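Local coordinates for C-domain type II peptide synthetase (Streptomyces globisporus, PDB 4ZNM), which belongs to the condensation-domain family of peptide synthetases, as a type II protein with the two-lobed fold of the CoA-acyltransferase clan, at residues Leu120-Glu125 and Trp244-Val249; Ile414-Asp417 and Ser421-Gly424; Ala37-Phe42 and Leu238-Ala243. All coordinates share one frame; numbering follows the deposited sequence.

Interaction 1: Leu120-Glu125 and Trp244-Val249; sequences LLNEVE and WQRFAV
E125 and R246 meet across a gap between backbones that stay well apart: the axes of helix 120-125 and strand 244-249 come no closer than 12.9 Å and run roughly antiparallel. Long side chains close the gap. E125 has CG anti to its backbone nitrogen (chi1 -172°) and an extended chain beyond, which carries the carboxylate away from the helix. R246 comes from the opposite direction. Its NH2 gives a salt bridge and hydrogen bond to E125 OE2 at 2.9 Å. The bond is bent, 134° at the hydrogen, and uses the syn lone pair of OE2. The carboxylate and guanidinium planes are turned 50° apart. A water joins the other two ends. It donates to E125 OE1 at 2.5 Å and accepts from R246 NH1 at 2.7 Å. The same water sits over one face of the W244 ring, toward its rim. W244 CB lies over one face of the guanidinium. W244 CD1 is 3.4 Å from E125 OE1, and its NE1 bonds to the carbonyl of S404. N122 OD1 is 3.7 Å from R246 NH2, but it is bonded to R396. R396 also pairs with E125 OE2, while the backbone nitrogen of S404 bonds OE1. The carboxylate is buried with two arginines beside it, so it is probably held in its charged form, bridging helix 110-125 and strand 242-249.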
loop_
_atom_site.group_PDB
_atom_site.type_symbol
_atom_site.label_atom_id
_atom_site.label_comp_id
_atom_site.label_asym_id
_atom_site.label_seq_id
_atom_site.Cartn_x
_atom_site.Cartn_y
_atom_site.Cartn_z
ATOM N N LEU A 120 -19.032 -3.703 -4.489
ATOM C CA LEU A 120 -18.802 -2.500 -5.253
ATOM C C LEU A 120 -17.310 -2.190 -5.242
ATOM O O LEU A 120 -16.716 -1.916 -6.287
ATOM C CB LEU A 120 -19.615 -1.333 -4.692
ATOM C CG LEU A 120 -19.473 -0.029 -5.469
ATOM C CD1 LEU A 120 -19.887 -0.231 -6.951
ATOM C CD2 LEU A 120 -20.281 1.072 -4.823
ATOM N N LEU A 121 -16.694 -2.251 -4.067
ATOM C CA LEU A 121 -15.250 -1.969 -3.981
ATOM C C LEU A 121 -14.467 -2.861 -4.976
ATOM O O LEU A 121 -13.620 -2.389 -5.755
ATOM C CB LEU A 121 -14.774 -2.161 -2.535
ATOM C CG LEU A 121 -13.283 -2.001 -2.260
ATOM C CD1 LEU A 121 -12.776 -0.662 -2.742
ATOM C CD2 LEU A 121 -12.986 -2.163 -0.786
ATOM N N ASN A 122 -14.781 -4.146 -4.991
ATOM C CA ASN A 122 -14.030 -5.078 -5.814
ATOM C C ASN A 122 -14.252 -4.817 -7.279
ATOM O O ASN A 122 -13.327 -4.934 -8.086
ATOM C CB ASN A 122 -14.439 -6.515 -5.514
ATOM C CG ASN A 122 -13.546 -7.160 -4.495
ATOM O OD1 ASN A 122 -12.899 -6.475 -3.705
ATOM N ND2 ASN A 122 -13.498 -8.474 -4.506
ATOM N N GLU A 123 -15.489 -4.477 -7.624
ATOM C CA GLU A 123 -15.815 -4.211 -9.019
ATOM C C GLU A 123 -15.040 -2.991 -9.482
ATOM O O GLU A 123 -14.453 -2.997 -10.557
ATOM C CB GLU A 123 -17.325 -3.987 -9.217
ATOM C CG GLU A 123 -17.657 -3.734 -10.681
ATOM C CD GLU A 123 -19.062 -3.233 -10.887
ATOM O OE1 GLU A 123 -19.925 -3.517 -10.030
ATOM O OE2 GLU A 123 -19.301 -2.558 -11.912
ATOM N N VAL A 124 -15.015 -1.938 -8.675
ATOM C CA VAL A 124 -14.274 -0.736 -9.067
ATOM C C VAL A 124 -12.793 -1.090 -9.230
ATOM O O VAL A 124 -12.178 -0.700 -10.197
ATOM C CB VAL A 124 -14.470 0.412 -8.058
ATOM C CG1 VAL A 124 -13.466 1.541 -8.305
ATOM C CG2 VAL A 124 -15.892 0.918 -8.143
ATOM N N GLU A 125 -12.245 -1.902 -8.328
ATOM C CA GLU A 125 -10.835 -2.308 -8.422
ATOM C C GLU A 125 -10.532 -3.095 -9.689
ATOM O O GLU A 125 -9.399 -3.112 -10.144
ATOM C CB GLU A 125 -10.425 -3.156 -7.202
ATOM C CG GLU A 125 -8.949 -3.436 -7.131
ATOM C CD GLU A 125 -8.568 -4.414 -6.006
ATOM O OE1 GLU A 125 -7.388 -4.887 -6.001
ATOM O OE2 GLU A 125 -9.438 -4.709 -5.151
ATOM N N TRP A 244 -5.834 -10.996 -5.488
ATOM C CA TRP A 244 -5.703 -10.625 -4.104
ATOM C C TRP A 244 -6.548 -11.568 -3.263
ATOM O O TRP A 244 -7.707 -11.861 -3.613
ATOM C CB TRP A 244 -6.148 -9.183 -3.882
ATOM C CG TRP A 244 -5.295 -8.179 -4.561
ATOM C CD1 TRP A 244 -5.417 -7.708 -5.849
ATOM C CD2 TRP A 244 -4.161 -7.502 -3.997
ATOM N NE1 TRP A 244 -4.436 -6.773 -6.098
ATOM C CE2 TRP A 244 -3.655 -6.641 -4.988
ATOM C CE3 TRP A 244 -3.527 -7.550 -2.755
ATOM C CZ2 TRP A 244 -2.575 -5.833 -4.763
ATOM C CZ3 TRP A 244 -2.449 -6.749 -2.550
ATOM C CH2 TRP A 244 -1.978 -5.902 -3.546
ATOM N N GLN A 245 -5.955 -12.076 -2.181
ATOM C CA GLN A 245 -6.697 -12.839 -1.173
ATOM C C GLN A 245 -6.719 -12.027 0.102
ATOM O O GLN A 245 -5.688 -11.536 0.552
ATOM C CB GLN A 245 -6.071 -14.220 -0.955
ATOM C CG GLN A 245 -6.310 -15.135 -2.180
ATOM C CD GLN A 245 -5.762 -16.537 -2.021
ATOM O OE1 GLN A 245 -5.738 -17.089 -0.913
ATOM N NE2 GLN A 245 -5.308 -17.128 -3.141
ATOM N N ARG A 246 -7.907 -11.883 0.677
ATOM C CA ARG A 246 -8.112 -11.006 1.833
ATOM C C ARG A 246 -8.166 -11.848 3.069
ATOM O O ARG A 246 -8.634 -12.965 3.010
ATOM C CB ARG A 246 -9.415 -10.238 1.722
ATOM C CG ARG A 246 -9.728 -9.782 0.348
ATOM C CD ARG A 246 -8.954 -8.557 -0.016
ATOM N NE ARG A 246 -9.402 -8.130 -1.335
ATOM C CZ ARG A 246 -8.768 -7.249 -2.089
ATOM N NH1 ARG A 246 -7.644 -6.696 -1.662
ATOM N NH2 ARG A 246 -9.263 -6.948 -3.268
ATOM N N PHE A 247 -7.674 -11.333 4.177
ATOM C CA PHE A 247 -7.769 -12.049 5.439
ATOM C C PHE A 247 -7.837 -11.059 6.587
ATOM O O PHE A 247 -7.613 -9.854 6.412
ATOM C CB PHE A 247 -6.587 -13.004 5.619
ATOM C CG PHE A 247 -5.273 -12.318 5.735
ATOM C CD1 PHE A 247 -4.548 -12.010 4.608
ATOM C CD2 PHE A 247 -4.748 -11.989 6.978
ATOM C CE1 PHE A 247 -3.312 -11.378 4.699
ATOM C CE2 PHE A 247 -3.490 -11.368 7.075
ATOM C CZ PHE A 247 -2.788 -11.059 5.932
ATOM N N ALA A 248 -8.166 -11.580 7.759
ATOM C CA ALA A 248 -8.309 -10.766 8.963
ATOM C C ALA A 248 -7.738 -11.541 10.119
ATOM O O ALA A 248 -7.903 -12.765 10.209
ATOM C CB ALA A 248 -9.715 -10.438 9.215
ATOM N N VAL A 249 -7.030 -10.847 10.992
ATOM C CA VAL A 249 -6.523 -11.521 12.151
ATOM C C VAL A 249 -7.627 -11.445 13.189
ATOM O O VAL A 249 -7.955 -10.370 13.696
ATOM C CB VAL A 249 -5.204 -10.943 12.607
ATOM C CG1 VAL A 249 -4.648 -11.759 13.760
ATOM C CG2 VAL A 249 -4.240 -10.992 11.474
HETATM O O HOH W 1 -6.656 -5.112 -3.630
#

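Interaction 2: Ile414-Asp417 and Ser421-Gly424; sequences IHID and SMAG
H415 and A423 pair through two backbone hydrogen bonds. H415 N to A423 O is 2.8 Å, and the return bond from A423 N to H415 O is 3.0 Å. Both are fairly straight, at 164° and 162° at the hydrogen. M422 CA adds a CA-H...O contact to H415 O at 3.2 Å. A third bond, D417 N to S421 O, is doubtful, since the modelled position of that oxygen is strained. The H415-A423 pair belongs to a beta hairpin of strands 410-416 and 422-429. It is the hydrogen-bonded pair; I414 with G424 and I416 with M422 are non-hydrogen-bonded pairs. The apolar contacts lie on the face of I414, I416 and M422. M422, modelled as selenomethionine, lies alongside I416 and points the same way. Its CG is 3.7 Å from I416 CG1. I414 CG2 is farther from M422 CG, at 4.4 Å. I414 CD1 reaches over G424, which has no side chain, 4.4 Å from its CA. Helix 268-284 packs on this face, with M272 against I414 and M422 and F269 against I416. On the other face, the H415 ring stacks with W394. D417 OD1 bonds S419 OG within the turn.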
loop_
_atom_site.group_PDB
_atom_site.type_symbol
_atom_site.label_atom_id
_atom_site.label_comp_id
_atom_site.label_asym_id
_atom_site.label_seq_id
_atom_site.Cartn_x
_atom_site.Cartn_y
_atom_site.Cartn_z
ATOM N N ILE A 414 -0.639 -5.326 5.341
ATOM C CA ILE A 414 -1.319 -5.463 6.623
ATOM C C ILE A 414 -1.785 -4.106 7.135
ATOM O O ILE A 414 -0.942 -3.233 7.361
ATOM C CB ILE A 414 -0.403 -6.069 7.693
ATOM C CG1 ILE A 414 0.338 -7.306 7.171
ATOM C CG2 ILE A 414 -1.194 -6.386 8.942
ATOM C CD1 ILE A 414 -0.528 -8.449 6.861
ATOM N N HIS A 415 -3.089 -3.926 7.380
ATOM C CA HIS A 415 -3.543 -2.755 8.125
ATOM C C HIS A 415 -3.719 -3.110 9.593
ATOM O O HIS A 415 -4.449 -4.026 9.933
ATOM C CB HIS A 415 -4.857 -2.187 7.573
ATOM C CG HIS A 415 -5.390 -1.051 8.381
ATOM N ND1 HIS A 415 -6.516 -1.160 9.174
ATOM C CD2 HIS A 415 -4.922 0.207 8.561
ATOM C CE1 HIS A 415 -6.728 -0.011 9.790
ATOM N NE2 HIS A 415 -5.776 0.835 9.436
ATOM N N ILE A 416 -3.060 -2.351 10.460
ATOM C CA ILE A 416 -3.091 -2.608 11.895
ATOM C C ILE A 416 -3.937 -1.526 12.555
ATOM O O ILE A 416 -3.573 -0.361 12.594
ATOM C CB ILE A 416 -1.678 -2.662 12.469
ATOM C CG1 ILE A 416 -0.941 -3.853 11.858
ATOM C CG2 ILE A 416 -1.716 -2.775 13.995
ATOM C CD1 ILE A 416 0.536 -3.717 11.874
ATOM N N ASP A 417 -5.085 -1.926 13.054
ATOM C CA ASP A 417 -6.016 -0.968 13.600
ATOM C C ASP A 417 -5.603 -0.560 15.011
ATOM O O ASP A 417 -5.001 -1.371 15.744
ATOM C CB ASP A 417 -7.424 -1.541 13.604
ATOM C CG ASP A 417 -8.476 -0.465 13.509
ATOM O OD1 ASP A 417 -8.888 0.032 14.582
ATOM O OD2 ASP A 417 -8.868 -0.115 12.367
ATOM N N SER A 421 -7.483 -4.545 15.980
ATOM C CA SER A 421 -7.740 -5.497 14.901
ATOM C C SER A 421 -6.860 -5.310 13.654
ATOM O O SER A 421 -6.338 -4.219 13.402
ATOM C CB SER A 421 -9.202 -5.418 14.491
ATOM O OG SER A 421 -9.573 -6.628 13.865
HETATM N N MSE A 422 -6.731 -6.375 12.867
HETATM C CA MSE A 422 -5.917 -6.348 11.662
HETATM C C MSE A 422 -6.625 -6.923 10.451
HETATM O O MSE A 422 -7.287 -7.957 10.520
HETATM C CB MSE A 422 -4.611 -7.118 11.849
HETATM C CG MSE A 422 -3.544 -6.367 12.615
HETATM SE SE MSE A 422 -2.768 -7.449 14.051
HETATM C CE MSE A 422 -4.401 -7.695 15.025
ATOM N N ALA A 423 -6.417 -6.251 9.330
ATOM C CA ALA A 423 -6.962 -6.675 8.052
ATOM C C ALA A 423 -5.815 -6.784 7.057
ATOM O O ALA A 423 -4.984 -5.880 6.949
ATOM C CB ALA A 423 -8.000 -5.699 7.557
ATOM N N GLY A 424 -5.767 -7.889 6.331
ATOM C CA GLY A 424 -4.660 -8.119 5.423
ATOM C C GLY A 424 -5.068 -8.477 4.010
ATOM O O GLY A 424 -6.192 -8.935 3.761
#

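Interaction 3: Ala37-Phe42 and Leu238-Ala243; sequences ADVGPF and LPKGTA
No aromatic ring, amide or guanidinium takes part where V39 and G40 meet K240, and the contact has neither stacked faces nor edges. The ring of F42, in the same loop, is turned elsewhere and stacks with H88. What touches here is aliphatic. V39 CG1 comes up to K240 CB at 4.1 Å, and the two side chains pass at a slant. The valine has CG1 anti to its own carbonyl carbon (chi1 -56°), and this rotation sets CG1, rather than CG2, against K240 CB. The CA atoms of V39 and K240 are 7.0 Å apart, the nearest approach of the two backbones.

The lysine then runs on past the valine. Its chain leaves with CG anti to the backbone nitrogen, bends at chi2 (67°) and bends again at chi4. The two bends bring the amino group near the next residue of the loop, with NZ 4.3 Å from G40 CA. G40 has a positive phi of 77°, a backbone conformation that favours glycine. No hydrogen bond crosses between 37-42 and 238-243, and they bury just 103 Å² between them.

The polar end of K240 is engaged elsewhere. NZ makes a salt bridge to D405 OD1 and donates to the carbonyl oxygens of I406 and P407. The contact joins the loop ahead of strand 47-55 to the lead-in of strand 242-249. Its chemistry is weak van der Waals touching: the charge of K240 is met by D405 and two carbonyls, and the loop meets CB of the lysine, with CA of G40 near NZ.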
loop_
_atom_site.group_PDB
_atom_site.type_symbol
_atom_site.label_atom_id
_atom_site.label_comp_id
_atom_site.label_asym_id
_atom_site.label_seq_id
_atom_site.Cartn_x
_atom_site.Cartn_y
_atom_site.Cartn_z
ATOM N N ALA A 37 1.799 -4.237 -24.757
ATOM C CA ALA A 37 1.000 -4.519 -23.570
ATOM C C ALA A 37 0.990 -3.330 -22.598
ATOM O O ALA A 37 2.026 -2.896 -22.088
ATOM C CB ALA A 37 1.515 -5.769 -22.881
ATOM N N ASP A 38 -0.200 -2.801 -22.345
ATOM C CA ASP A 38 -0.335 -1.646 -21.476
ATOM C C ASP A 38 -0.468 -2.151 -20.032
ATOM O O ASP A 38 -1.565 -2.191 -19.479
ATOM C CB ASP A 38 -1.535 -0.795 -21.915
ATOM C CG ASP A 38 -1.535 0.594 -21.294
ATOM O OD1 ASP A 38 -0.513 1.001 -20.669
ATOM O OD2 ASP A 38 -2.559 1.288 -21.467
ATOM N N VAL A 39 0.659 -2.538 -19.435
ATOM C CA VAL A 39 0.662 -3.163 -18.118
ATOM C C VAL A 39 1.707 -2.531 -17.196
ATOM O O VAL A 39 2.428 -1.606 -17.572
ATOM C CB VAL A 39 0.898 -4.678 -18.224
ATOM C CG1 VAL A 39 -0.112 -5.283 -19.092
ATOM C CG2 VAL A 39 2.244 -4.974 -18.787
ATOM N N GLY A 40 1.745 -3.019 -15.968
ATOM C CA GLY A 40 2.705 -2.567 -14.985
ATOM C C GLY A 40 2.356 -1.218 -14.387
ATOM O O GLY A 40 1.246 -0.716 -14.548
ATOM N N PRO A 41 3.321 -0.597 -13.724
ATOM C CA PRO A 41 3.071 0.614 -12.931
ATOM C C PRO A 41 2.632 1.845 -13.717
ATOM O O PRO A 41 2.056 2.725 -13.094
ATOM C CB PRO A 41 4.413 0.874 -12.244
ATOM C CG PRO A 41 5.420 0.047 -12.983
ATOM C CD PRO A 41 4.697 -1.105 -13.582
ATOM N N PHE A 42 2.873 1.907 -15.033
ATOM C CA PHE A 42 2.389 3.030 -15.807
ATOM C C PHE A 42 1.193 2.620 -16.668
ATOM O O PHE A 42 0.744 3.355 -17.544
ATOM C CB PHE A 42 3.551 3.622 -16.626
ATOM C CG PHE A 42 4.658 4.074 -15.748
ATOM C CD1 PHE A 42 4.597 5.311 -15.141
ATOM C CD2 PHE A 42 5.707 3.220 -15.436
ATOM C CE1 PHE A 42 5.578 5.725 -14.261
ATOM C CE2 PHE A 42 6.721 3.626 -14.567
ATOM C CZ PHE A 42 6.657 4.875 -13.973
ATOM N N LEU A 238 2.589 -15.683 -19.906
ATOM C CA LEU A 238 1.152 -15.516 -19.702
ATOM C C LEU A 238 0.831 -14.040 -19.510
ATOM O O LEU A 238 1.669 -13.277 -19.042
ATOM C CB LEU A 238 0.653 -16.324 -18.493
ATOM C CG LEU A 238 0.807 -17.850 -18.557
ATOM C CD1 LEU A 238 -0.077 -18.517 -17.523
ATOM C CD2 LEU A 238 0.510 -18.402 -19.934
ATOM N N PRO A 239 -0.398 -13.640 -19.860
ATOM C CA PRO A 239 -0.833 -12.252 -19.657
ATOM C C PRO A 239 -0.773 -11.809 -18.197
ATOM O O PRO A 239 -1.131 -12.553 -17.292
ATOM C CB PRO A 239 -2.280 -12.267 -20.165
ATOM C CG PRO A 239 -2.705 -13.699 -20.112
ATOM C CD PRO A 239 -1.465 -14.471 -20.440
ATOM N N LYS A 240 -0.321 -10.580 -17.991
ATOM C CA LYS A 240 -0.232 -9.981 -16.681
ATOM C C LYS A 240 -1.595 -9.857 -15.991
ATOM O O LYS A 240 -2.563 -9.342 -16.556
ATOM C CB LYS A 240 0.393 -8.602 -16.807
ATOM C CG LYS A 240 0.633 -7.866 -15.490
ATOM C CD LYS A 240 1.698 -8.568 -14.640
ATOM C CE LYS A 240 1.810 -7.922 -13.237
ATOM N NZ LYS A 240 2.317 -6.532 -13.309
ATOM N N GLY A 241 -1.634 -10.246 -14.733
ATOM C CA GLY A 241 -2.770 -9.978 -13.882
ATOM C C GLY A 241 -2.351 -10.107 -12.435
ATOM O O GLY A 241 -1.367 -10.781 -12.134
ATOM N N THR A 242 -3.074 -9.441 -11.546
ATOM C CA THR A 242 -2.819 -9.567 -10.127
ATOM C C THR A 242 -4.115 -9.921 -9.403
ATOM O O THR A 242 -5.135 -9.260 -9.581
ATOM C CB THR A 242 -2.239 -8.280 -9.562
ATOM O OG1 THR A 242 -1.040 -7.938 -10.283
ATOM C CG2 THR A 242 -1.930 -8.411 -8.109
ATOM N N ALA A 243 -4.042 -10.961 -8.582
ATOM C CA ALA A 243 -5.157 -11.380 -7.756
ATOM C C ALA A 243 -4.808 -11.075 -6.316
ATOM O O ALA A 243 -3.640 -10.917 -5.970
ATOM C CB ALA A 243 -5.448 -12.841 -7.934
#

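Along the chain, interaction 3 opens first, at 37-42, and interaction 1 opens next, at 120-125. They then close in turn at 238-243 and 244-249, so the two cross. Interaction 2 follows at 414-424. Strand 242-249 is common to interactions 1 and 3, whose centres are 18 Å apart. It is an edge strand of the five-stranded sheet and lies next to strand 422-429 of interaction 2. Interactions 1 and 2, centres 13 Å apart, touch directly through F247 with G424 and V249 with M422. Interactions 2 and 3 are 27 Å apart, centre to centre. Strand 242-249 thus links the hairpin to two parts from early in the chain.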